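PDB 2D2R: isoprenyl transferase from Helicobacter pylori, which is an undecaprenyl diphosphate synthase, probably condensing isopentenyl diphosphate with an allylic diphosphate in a magnesium-dependent chain elongation. Local coordinates for residues L190-E195 with F212-L217; P184-L189 with N200-Q205; D24-W29 with L217-T222. All blocks are in the same frame, centred on the assembly; numbering follows the deposited sequence.

Contact 1 of 3, residues L190-E195 with F212-L217; sequences LRTGGE and FFTPIL
Leu-190 and Arg-191 pair in parallel with Phe-212 and Phe-213: Arg-191 N donates to Phe-212 O (3.0 Å), and Thr-214 N donates to Arg-191 O (3.1 Å). Beyond the strand ends the chains stay joined, with Gly-193 N bonded to Ile-216 O at 2.9 Å and Gly-194 N to Thr-214 O at 3.1 Å. Positive phi angles at Gly-193 (86°) and Gly-194 (98°) curl this turn against Thr-214 and Pro-215. With its CG anti to the backbone N (chi1 167°), Leu-190 lays CD1 on Phe-212 CB, 3.7 Å away, while the Phe-212 ring packs on Ile-229 and Asp-232. The side chains of Thr-192 and Thr-214 run side by side, their CG2 methyls 3.9 Å apart. Phe-213 CD1 comes within 3.6 Å of Glu-195 O. The extended chain of Arg-191, probably substrate-binding, carries its guanidinium to Arg-197 O and Ser-199 OG, which bond to NH1; Glu-195 CB lies over one face of the guanidinium, toward its rim. Strand 188-191 lies between strands 18-22 and 210-213. Ile-229 of helix 223-236 covers the Leu-190 and Phe-212 face, whereas Phe-213 packs on Phe-213 of the second subunit.

Contact 2 of 3, residues P184-L189 with N200-Q205; sequences PEVDLL and NFLLWQ
Gln-205 O is gripped by Val-186 N at 3.0 Å and approached by a water oxygen at 2.8 Å. The same water lies 2.9 Å from Val-186 O, and can bridge the two carbonyls, although it has more acceptors in reach than protons to give. Glu-185 bends at its second torsion (chi2 -61°), which brings OE1 to 3.3 Å from Gln-205 CA. That carboxylate is paired with Lys-146 of the second subunit, and the same lysine makes a cation-pi contact with Trp-204. The Gln-205 amide is taken up outside the contact, NE2 bonding to Thr-180 OG1 and Glu-148 OE1. Next to these polar groups the packing is apolar. Val-186 CG2 meets Leu-202 CD1 at 3.9 Å, the two side chains crossing at about a right angle. Leu-189 CD1 comes to the edge of the Phe-201 ring, 3.6 Å from CE2 and near the ring plane. One face of that ring is covered by its neighbour Leu-202, whose CG sits over the centre; the ring also stacks with Tyr-66. Four residues of the two segments, Glu-185, Asn-200, Leu-203 and Trp-204, reach the second subunit. The contact packs the loop 200-205, part of the connection to strand 210-213, against the lead-in and first residues of strand 188-191 in the parallel-sheet fold of cis-prenyltransferases.

Contact 3 of 3, residues D24-W29 with L217-T222; sequences DGNGRW and LWPDFT
Trp-218 N donates to Asp-24 O at 2.9 Å, a backbone bond that ties the 3-10 turn 218-220 to Asp-24, the residue before the N-cap of helix 26-31. Thr-192 OG1 bonds to the same carbonyl oxygen, so Asp-24 O is held twice. A second polar link, Trp-29 NE1 to Asp-220 OD1, is short at 2.7 Å but weak: its angle at the hydrogen is only 122°, and the indole and carboxylate planes stand 72° apart. Next to it Pro-219 lies over one face of Trp-29, with CB 3.6 Å from the centroid of the five-membered ring in a CH-pi contact. The indole reaches this place because its CG is anti to the backbone N (chi1 166°), which carries the ring out from the helix across the proline. Tyr-39 meets the Trp-29 ring as well. Leu-217 packs against the helix start with both branches: CD1 touches Trp-29 CB at 3.4 Å, while CD2 lies 3.7 Å from Gly-25 CA and 3.5 Å from Arg-28 NH1. Gly-25, without a side chain, lets this leucine come so near; it is also the N-cap residue, its O taking the Trp-29 N-H. Asn-26 ND2 comes in beside Pro-219, at the edge of the Trp-218 ring and near its plane, 3.4 Å from CD1. The Trp-218 indole is fixed in turn by NE1 bonding to Gly-44 O and packs on helix 37-56. Asp-24 is probably catalytic and a magnesium ligand. The contact packs the 3-10 turn against Asp-Gly-Asn-Gly-Arg-Trp, the segment that in cis-prenyltransferases binds the allylic diphosphate and probably does so here.

How the contacts relate
Contacts 1 and 3 share Leu-217 and lie about 9 Å apart between centres, both partly buried beside the probable active site; a long, weak Arg-191 to Asp-24 ion pair and the packing of Leu-190 on Phe-221 join them directly. Contact 2 is the most buried, about 16 Å from contact 1 and 21 Å from contact 3 between centres. It meets contact 1 through strand 188-191, where Phe-212 N bonds to Leu-189 O. Their chemistry follows their place: contact 1 is chiefly backbone bonding of neighbouring strands, contact 2 aliphatic and aromatic packing with a polar edge at the dimer interface, and contact 3 aromatic and proline packing against a helix start.

Contact 1 of 3, residues L190-E195 with F212-L217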
loop_
_atom_site.group_PDB
_atom_site.type_symbol
_atom_site.label_atom_id
_atom_site.label_comp_id
_atom_site.label_asym_id
_atom_site.label_seq_id
_atom_site.Cartn_x
_atom_site.Cartn_y
_atom_site.Cartn_z
ATOM N N LEU A 190 5.043 4.123 -8.892
ATOM C CA LEU A 190 5.848 5.336 -8.833
ATOM C C LEU A 190 5.043 6.517 -8.420
ATOM O O LEU A 190 3.903 6.643 -8.853
ATOM C CB LEU A 190 6.404 5.652 -10.230
ATOM C CG LEU A 190 7.009 7.022 -10.469
ATOM C CD1 LEU A 190 8.361 7.065 -9.729
ATOM C CD2 LEU A 190 7.219 7.207 -12.062
ATOM N N ARG A 191 5.615 7.370 -7.579
ATOM C CA ARG A 191 4.920 8.606 -7.191
ATOM C C ARG A 191 5.850 9.794 -7.433
ATOM O O ARG A 191 6.971 9.858 -6.913
ATOM C CB ARG A 191 4.456 8.603 -5.714
ATOM C CG ARG A 191 3.848 9.932 -5.300
ATOM C CD ARG A 191 2.995 9.873 -4.055
ATOM N NE ARG A 191 2.384 11.165 -3.798
ATOM C CZ ARG A 191 1.329 11.343 -3.026
ATOM N NH1 ARG A 191 0.794 10.269 -2.407
ATOM N NH2 ARG A 191 0.748 12.556 -2.948
ATOM N N THR A 192 5.379 10.733 -8.273
ATOM C CA THR A 192 6.149 11.915 -8.574
ATOM C C THR A 192 5.721 13.021 -7.592
ATOM O O THR A 192 4.800 12.825 -6.769
ATOM C CB THR A 192 5.849 12.375 -10.063
ATOM O OG1 THR A 192 4.471 12.716 -10.160
ATOM C CG2 THR A 192 6.148 11.217 -11.055
ATOM N N GLY A 193 6.416 14.159 -7.640
ATOM C CA GLY A 193 6.072 15.278 -6.790
ATOM C C GLY A 193 6.625 15.366 -5.386
ATOM O O GLY A 193 6.258 16.267 -4.649
ATOM N N GLY A 194 7.455 14.434 -4.964
ATOM C CA GLY A 194 8.040 14.633 -3.646
ATOM C C GLY A 194 7.465 13.945 -2.410
ATOM O O GLY A 194 8.206 13.712 -1.452
ATOM N N GLU A 195 6.168 13.649 -2.413
ATOM C CA GLU A 195 5.508 13.006 -1.266
ATOM C C GLU A 195 5.783 11.531 -1.239
ATOM O O GLU A 195 6.007 10.915 -2.262
ATOM C CB GLU A 195 4.002 13.202 -1.308
ATOM C CG GLU A 195 3.526 14.646 -1.184
ATOM C CD GLU A 195 4.138 15.400 -0.008
ATOM O OE1 GLU A 195 4.328 14.837 1.087
ATOM O OE2 GLU A 195 4.416 16.587 -0.165
ATOM N N PHE A 212 8.810 3.437 -5.921
ATOM C CA PHE A 212 9.740 4.479 -6.373
ATOM C C PHE A 212 9.141 5.839 -6.126
ATOM O O PHE A 212 7.947 6.059 -6.300
ATOM C CB PHE A 212 10.087 4.368 -7.893
ATOM C CG PHE A 212 11.168 3.414 -8.168
ATOM C CD1 PHE A 212 10.895 2.036 -8.219
ATOM C CD2 PHE A 212 12.463 3.882 -8.347
ATOM C CE1 PHE A 212 11.919 1.099 -8.462
ATOM C CE2 PHE A 212 13.532 2.961 -8.595
ATOM C CZ PHE A 212 13.252 1.581 -8.657
ATOM N N PHE A 213 9.992 6.748 -5.714
ATOM C CA PHE A 213 9.598 8.106 -5.392
ATOM C C PHE A 213 10.568 9.107 -6.056
ATOM O O PHE A 213 11.760 8.852 -6.173
ATOM C CB PHE A 213 9.641 8.291 -3.851
ATOM C CG PHE A 213 8.718 7.365 -3.130
ATOM C CD1 PHE A 213 7.353 7.631 -3.040
ATOM C CD2 PHE A 213 9.193 6.171 -2.631
ATOM C CE1 PHE A 213 6.462 6.716 -2.459
ATOM C CE2 PHE A 213 8.324 5.257 -2.065
ATOM C CZ PHE A 213 6.965 5.534 -1.981
ATOM N N THR A 214 10.040 10.221 -6.538
ATOM C CA THR A 214 10.879 11.245 -7.109
ATOM C C THR A 214 10.240 12.592 -6.884
ATOM O O THR A 214 9.033 12.748 -7.001
ATOM C CB THR A 214 11.098 11.059 -8.634
ATOM O OG1 THR A 214 12.102 12.011 -9.076
ATOM C CG2 THR A 214 9.743 11.320 -9.429
ATOM N N PRO A 215 11.062 13.600 -6.550
ATOM C CA PRO A 215 10.681 14.991 -6.303
ATOM C C PRO A 215 10.282 15.661 -7.589
ATOM O O PRO A 215 9.539 16.659 -7.586
ATOM C CB PRO A 215 11.958 15.606 -5.764
ATOM C CG PRO A 215 12.958 14.871 -6.427
ATOM C CD PRO A 215 12.491 13.436 -6.305
ATOM N N ILE A 216 10.762 15.118 -8.700
ATOM C CA ILE A 216 10.413 15.730 -9.985
ATOM C C ILE A 216 8.900 15.905 -10.043
ATOM O O ILE A 216 8.131 14.940 -9.788
ATOM C CB ILE A 216 10.858 14.855 -11.146
ATOM C CG1 ILE A 216 12.376 14.619 -11.044
ATOM C CG2 ILE A 216 10.448 15.538 -12.473
ATOM C CD1 ILE A 216 12.894 13.553 -11.977
ATOM N N LEU A 217 8.452 17.111 -10.361
ATOM C CA LEU A 217 7.018 17.356 -10.450
ATOM C C LEU A 217 6.501 16.659 -11.701
ATOM O O LEU A 217 7.284 16.461 -12.648
ATOM C CB LEU A 217 6.726 18.846 -10.519
ATOM C CG LEU A 217 7.171 19.636 -9.298
ATOM C CD1 LEU A 217 6.651 21.070 -9.400
ATOM C CD2 LEU A 217 6.634 18.983 -8.009
#

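Contact 2 of 3, residues P184-L189 with N200-Q205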
loop_
_atom_site.group_PDB
_atom_site.type_symbol
_atom_site.label_atom_id
_atom_site.label_comp_id
_atom_site.label_asym_id
_atom_site.label_seq_id
_atom_site.Cartn_x
_atom_site.Cartn_y
_atom_site.Cartn_z
ATOM N N PRO A 184 -2.585 -7.581 -14.686
ATOM C CA PRO A 184 -1.593 -8.229 -13.823
ATOM C C PRO A 184 -1.418 -7.348 -12.573
ATOM O O PRO A 184 -1.868 -6.203 -12.538
ATOM C CB PRO A 184 -0.339 -8.267 -14.680
ATOM C CG PRO A 184 -0.479 -7.083 -15.600
ATOM C CD PRO A 184 -1.978 -6.879 -15.831
ATOM N N GLU A 185 -0.763 -7.886 -11.550
ATOM C CA GLU A 185 -0.558 -7.089 -10.361
ATOM C C GLU A 185 0.444 -5.995 -10.697
ATOM O O GLU A 185 1.144 -6.016 -11.742
ATOM C CB GLU A 185 -0.011 -7.950 -9.192
ATOM C CG GLU A 185 -1.006 -8.990 -8.653
ATOM C CD GLU A 185 -2.310 -8.374 -8.081
ATOM O OE1 GLU A 185 -2.304 -7.841 -6.945
ATOM O OE2 GLU A 185 -3.353 -8.458 -8.759
ATOM N N VAL A 186 0.521 -5.006 -9.819
ATOM C CA VAL A 186 1.456 -3.926 -10.039
ATOM C C VAL A 186 2.902 -4.331 -9.748
ATOM O O VAL A 186 3.173 -4.892 -8.667
ATOM C CB VAL A 186 1.096 -2.724 -9.169
ATOM C CG1 VAL A 186 2.189 -1.668 -9.318
ATOM C CG2 VAL A 186 -0.251 -2.192 -9.571
ATOM N N ASP A 187 3.828 -4.056 -10.679
ATOM C CA ASP A 187 5.229 -4.389 -10.439
ATOM C C ASP A 187 6.043 -3.242 -9.861
ATOM O O ASP A 187 6.996 -3.468 -9.108
ATOM C CB ASP A 187 5.939 -4.820 -11.717
ATOM C CG ASP A 187 5.357 -6.078 -12.296
ATOM O OD1 ASP A 187 5.434 -7.134 -11.636
ATOM O OD2 ASP A 187 4.791 -6.004 -13.420
ATOM N N LEU A 188 5.683 -2.023 -10.237
ATOM C CA LEU A 188 6.422 -0.861 -9.810
ATOM C C LEU A 188 5.396 0.244 -9.674
ATOM O O LEU A 188 4.650 0.512 -10.608
ATOM C CB LEU A 188 7.525 -0.560 -10.878
ATOM C CG LEU A 188 8.081 0.801 -11.308
ATOM C CD1 LEU A 188 8.148 1.802 -10.192
ATOM C CD2 LEU A 188 9.417 0.667 -12.006
ATOM N N LEU A 189 5.295 0.825 -8.482
ATOM C CA LEU A 189 4.352 1.924 -8.203
ATOM C C LEU A 189 5.210 3.157 -8.003
ATOM O O LEU A 189 6.060 3.216 -7.114
ATOM C CB LEU A 189 3.523 1.630 -6.926
ATOM C CG LEU A 189 2.660 2.810 -6.472
ATOM C CD1 LEU A 189 1.650 3.165 -7.591
ATOM C CD2 LEU A 189 1.910 2.453 -5.229
ATOM N N ASN A 200 -4.167 5.843 -0.762
ATOM C CA ASN A 200 -5.365 5.025 -1.066
ATOM C C ASN A 200 -5.469 4.627 -2.555
ATOM O O ASN A 200 -6.530 4.635 -3.142
ATOM C CB ASN A 200 -6.561 5.866 -0.625
ATOM C CG ASN A 200 -7.828 5.078 -0.492
ATOM O OD1 ASN A 200 -7.828 3.883 -0.224
ATOM N ND2 ASN A 200 -8.956 5.760 -0.725
ATOM N N PHE A 201 -4.331 4.323 -3.145
ATOM C CA PHE A 201 -4.236 3.938 -4.538
ATOM C C PHE A 201 -3.690 2.535 -4.729
ATOM O O PHE A 201 -2.527 2.227 -4.361
ATOM C CB PHE A 201 -3.335 4.963 -5.241
ATOM C CG PHE A 201 -3.110 4.721 -6.733
ATOM C CD1 PHE A 201 -4.177 4.690 -7.621
ATOM C CD2 PHE A 201 -1.819 4.592 -7.245
ATOM C CE1 PHE A 201 -3.954 4.540 -9.037
ATOM C CE2 PHE A 201 -1.583 4.441 -8.630
ATOM C CZ PHE A 201 -2.661 4.423 -9.524
ATOM N N LEU A 202 -4.517 1.681 -5.319
ATOM C CA LEU A 202 -4.125 0.315 -5.678
ATOM C C LEU A 202 -3.403 -0.376 -4.517
ATOM O O LEU A 202 -2.364 -0.995 -4.709
ATOM C CB LEU A 202 -3.182 0.350 -6.897
ATOM C CG LEU A 202 -3.784 0.940 -8.203
ATOM C CD1 LEU A 202 -2.731 0.867 -9.372
ATOM C CD2 LEU A 202 -5.005 0.150 -8.527
ATOM N N LEU A 203 -3.991 -0.314 -3.337
ATOM C CA LEU A 203 -3.351 -0.912 -2.138
ATOM C C LEU A 203 -3.209 -2.436 -2.296
ATOM O O LEU A 203 -2.137 -3.019 -2.122
ATOM C CB LEU A 203 -4.171 -0.545 -0.922
ATOM C CG LEU A 203 -4.356 0.968 -0.677
ATOM C CD1 LEU A 203 -5.333 1.246 0.510
ATOM C CD2 LEU A 203 -3.033 1.549 -0.312
ATOM N N TRP A 204 -4.294 -3.070 -2.693
ATOM C CA TRP A 204 -4.310 -4.501 -2.891
ATOM C C TRP A 204 -3.409 -4.922 -4.017
ATOM O O TRP A 204 -2.621 -5.837 -3.847
ATOM C CB TRP A 204 -5.743 -4.952 -3.159
ATOM C CG TRP A 204 -5.896 -6.432 -3.456
ATOM C CD1 TRP A 204 -5.574 -7.099 -4.646
ATOM C CD2 TRP A 204 -6.483 -7.407 -2.606
ATOM N NE1 TRP A 204 -5.941 -8.417 -4.550
ATOM C CE2 TRP A 204 -6.510 -8.627 -3.317
ATOM C CE3 TRP A 204 -7.008 -7.366 -1.302
ATOM C CZ2 TRP A 204 -7.037 -9.797 -2.766
ATOM C CZ3 TRP A 204 -7.525 -8.509 -0.763
ATOM C CH2 TRP A 204 -7.542 -9.720 -1.493
ATOM N N GLN A 205 -3.491 -4.228 -5.151
ATOM C CA GLN A 205 -2.725 -4.611 -6.325
ATOM C C GLN A 205 -1.237 -4.347 -6.265
ATOM O O GLN A 205 -0.510 -4.908 -7.020
ATOM C CB GLN A 205 -3.310 -3.928 -7.604
ATOM C CG GLN A 205 -4.830 -4.229 -7.735
ATOM C CD GLN A 205 -5.797 -3.255 -7.014
ATOM O OE1 GLN A 205 -5.458 -2.629 -6.002
ATOM N NE2 GLN A 205 -7.070 -3.178 -7.526
HETATM O O HOH W 1 1.973 -6.085 -6.298
#

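Contact 3 of 3, residues D24-W29 with L217-T222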
loop_
_atom_site.group_PDB
_atom_site.type_symbol
_atom_site.label_atom_id
_atom_site.label_comp_id
_atom_site.label_asym_id
_atom_site.label_seq_id
_atom_site.Cartn_x
_atom_site.Cartn_y
_atom_site.Cartn_z
ATOM N N ASP A 24 1.795 13.321 -9.230
ATOM C CA ASP A 24 1.646 14.471 -8.378
ATOM C C ASP A 24 2.588 15.642 -8.774
ATOM O O ASP A 24 3.569 15.451 -9.497
ATOM C CB ASP A 24 1.883 14.008 -6.936
ATOM C CG ASP A 24 1.375 14.991 -5.907
ATOM O OD1 ASP A 24 0.329 15.643 -6.176
ATOM O OD2 ASP A 24 2.017 15.107 -4.821
ATOM N N GLY A 25 2.269 16.848 -8.299
ATOM C CA GLY A 25 3.093 18.024 -8.597
ATOM C C GLY A 25 2.585 19.023 -9.649
ATOM O O GLY A 25 3.266 19.996 -9.933
ATOM N N ASN A 26 1.408 18.797 -10.226
ATOM C CA ASN A 26 0.852 19.694 -11.256
ATOM C C ASN A 26 0.634 21.135 -10.837
ATOM O O ASN A 26 1.330 22.057 -11.275
ATOM C CB ASN A 26 -0.496 19.179 -11.753
ATOM C CG ASN A 26 -0.367 18.081 -12.765
ATOM O OD1 ASN A 26 -1.379 17.576 -13.269
ATOM N ND2 ASN A 26 0.866 17.700 -13.089
ATOM N N GLY A 27 -0.390 21.324 -10.024
ATOM C CA GLY A 27 -0.715 22.662 -9.580
ATOM C C GLY A 27 0.488 23.331 -8.962
ATOM O O GLY A 27 0.696 24.527 -9.096
ATOM N N ARG A 28 1.300 22.539 -8.287
ATOM C CA ARG A 28 2.471 23.064 -7.631
ATOM C C ARG A 28 3.537 23.534 -8.638
ATOM O O ARG A 28 4.254 24.502 -8.388
ATOM C CB ARG A 28 3.019 21.981 -6.727
ATOM C CG ARG A 28 3.946 22.465 -5.687
ATOM C CD ARG A 28 4.391 21.304 -4.873
ATOM N NE ARG A 28 5.634 21.650 -4.217
ATOM C CZ ARG A 28 6.649 20.813 -4.074
ATOM N NH1 ARG A 28 6.558 19.572 -4.544
ATOM N NH2 ARG A 28 7.757 21.228 -3.473
ATOM N N TRP A 29 3.631 22.838 -9.771
ATOM C CA TRP A 29 4.591 23.158 -10.831
ATOM C C TRP A 29 4.194 24.484 -11.462
ATOM O O TRP A 29 5.025 25.237 -11.965
ATOM C CB TRP A 29 4.572 22.053 -11.888
ATOM C CG TRP A 29 5.240 22.398 -13.169
ATOM C CD1 TRP A 29 6.551 22.226 -13.486
ATOM C CD2 TRP A 29 4.613 22.949 -14.336
ATOM N NE1 TRP A 29 6.788 22.622 -14.785
ATOM C CE2 TRP A 29 5.614 23.073 -15.330
ATOM C CE3 TRP A 29 3.302 23.351 -14.637
ATOM C CZ2 TRP A 29 5.344 23.581 -16.613
ATOM C CZ3 TRP A 29 3.034 23.857 -15.911
ATOM C CH2 TRP A 29 4.055 23.966 -16.882
ATOM N N LEU A 217 8.452 17.111 -10.361
ATOM C CA LEU A 217 7.018 17.356 -10.450
ATOM C C LEU A 217 6.501 16.659 -11.701
ATOM O O LEU A 217 7.284 16.461 -12.648
ATOM C CB LEU A 217 6.726 18.846 -10.519
ATOM C CG LEU A 217 7.171 19.636 -9.298
ATOM C CD1 LEU A 217 6.651 21.070 -9.400
ATOM C CD2 LEU A 217 6.634 18.983 -8.009
ATOM N N TRP A 218 5.210 16.315 -11.745
ATOM C CA TRP A 218 4.697 15.589 -12.902
ATOM C C TRP A 218 4.876 16.297 -14.268
ATOM O O TRP A 218 5.358 15.685 -15.221
ATOM C CB TRP A 218 3.220 15.196 -12.694
ATOM C CG TRP A 218 2.594 14.402 -13.862
ATOM C CD1 TRP A 218 1.570 14.814 -14.653
ATOM C CD2 TRP A 218 2.955 13.091 -14.335
ATOM N NE1 TRP A 218 1.264 13.850 -15.593
ATOM C CE2 TRP A 218 2.096 12.783 -15.418
ATOM C CE3 TRP A 218 3.918 12.144 -13.945
ATOM C CZ2 TRP A 218 2.160 11.572 -16.117
ATOM C CZ3 TRP A 218 3.984 10.928 -14.645
ATOM C CH2 TRP A 218 3.108 10.658 -15.717
ATOM N N PRO A 219 4.488 17.581 -14.373
ATOM C CA PRO A 219 4.650 18.283 -15.663
ATOM C C PRO A 219 6.094 18.349 -16.160
ATOM O O PRO A 219 6.322 18.680 -17.317
ATOM C CB PRO A 219 4.073 19.664 -15.386
ATOM C CG PRO A 219 2.994 19.385 -14.378
ATOM C CD PRO A 219 3.719 18.403 -13.427
ATOM N N ASP A 220 7.062 18.059 -15.296
ATOM C CA ASP A 220 8.479 18.077 -15.682
ATOM C C ASP A 220 9.028 16.676 -15.943
ATOM O O ASP A 220 10.189 16.516 -16.328
ATOM C CB ASP A 220 9.337 18.708 -14.578
ATOM C CG ASP A 220 9.076 20.180 -14.408
ATOM O OD1 ASP A 220 8.759 20.829 -15.431
ATOM O OD2 ASP A 220 9.191 20.700 -13.272
ATOM N N PHE A 221 8.182 15.667 -15.730
ATOM C CA PHE A 221 8.562 14.262 -15.859
ATOM C C PHE A 221 8.695 13.817 -17.295
ATOM O O PHE A 221 7.778 13.984 -18.069
ATOM C CB PHE A 221 7.523 13.378 -15.143
ATOM C CG PHE A 221 8.021 11.992 -14.831
ATOM C CD1 PHE A 221 9.056 11.810 -13.941
ATOM C CD2 PHE A 221 7.471 10.887 -15.454
ATOM C CE1 PHE A 221 9.559 10.542 -13.663
ATOM C CE2 PHE A 221 7.960 9.613 -15.194
ATOM C CZ PHE A 221 9.031 9.448 -14.278
ATOM N N THR A 222 9.820 13.215 -17.650
ATOM C CA THR A 222 9.989 12.819 -19.036
ATOM C C THR A 222 10.190 11.361 -19.226
ATOM O O THR A 222 10.439 10.620 -18.273
ATOM C CB THR A 222 11.203 13.473 -19.656
ATOM O OG1 THR A 222 12.369 12.846 -19.134
ATOM C CG2 THR A 222 11.264 14.898 -19.313
#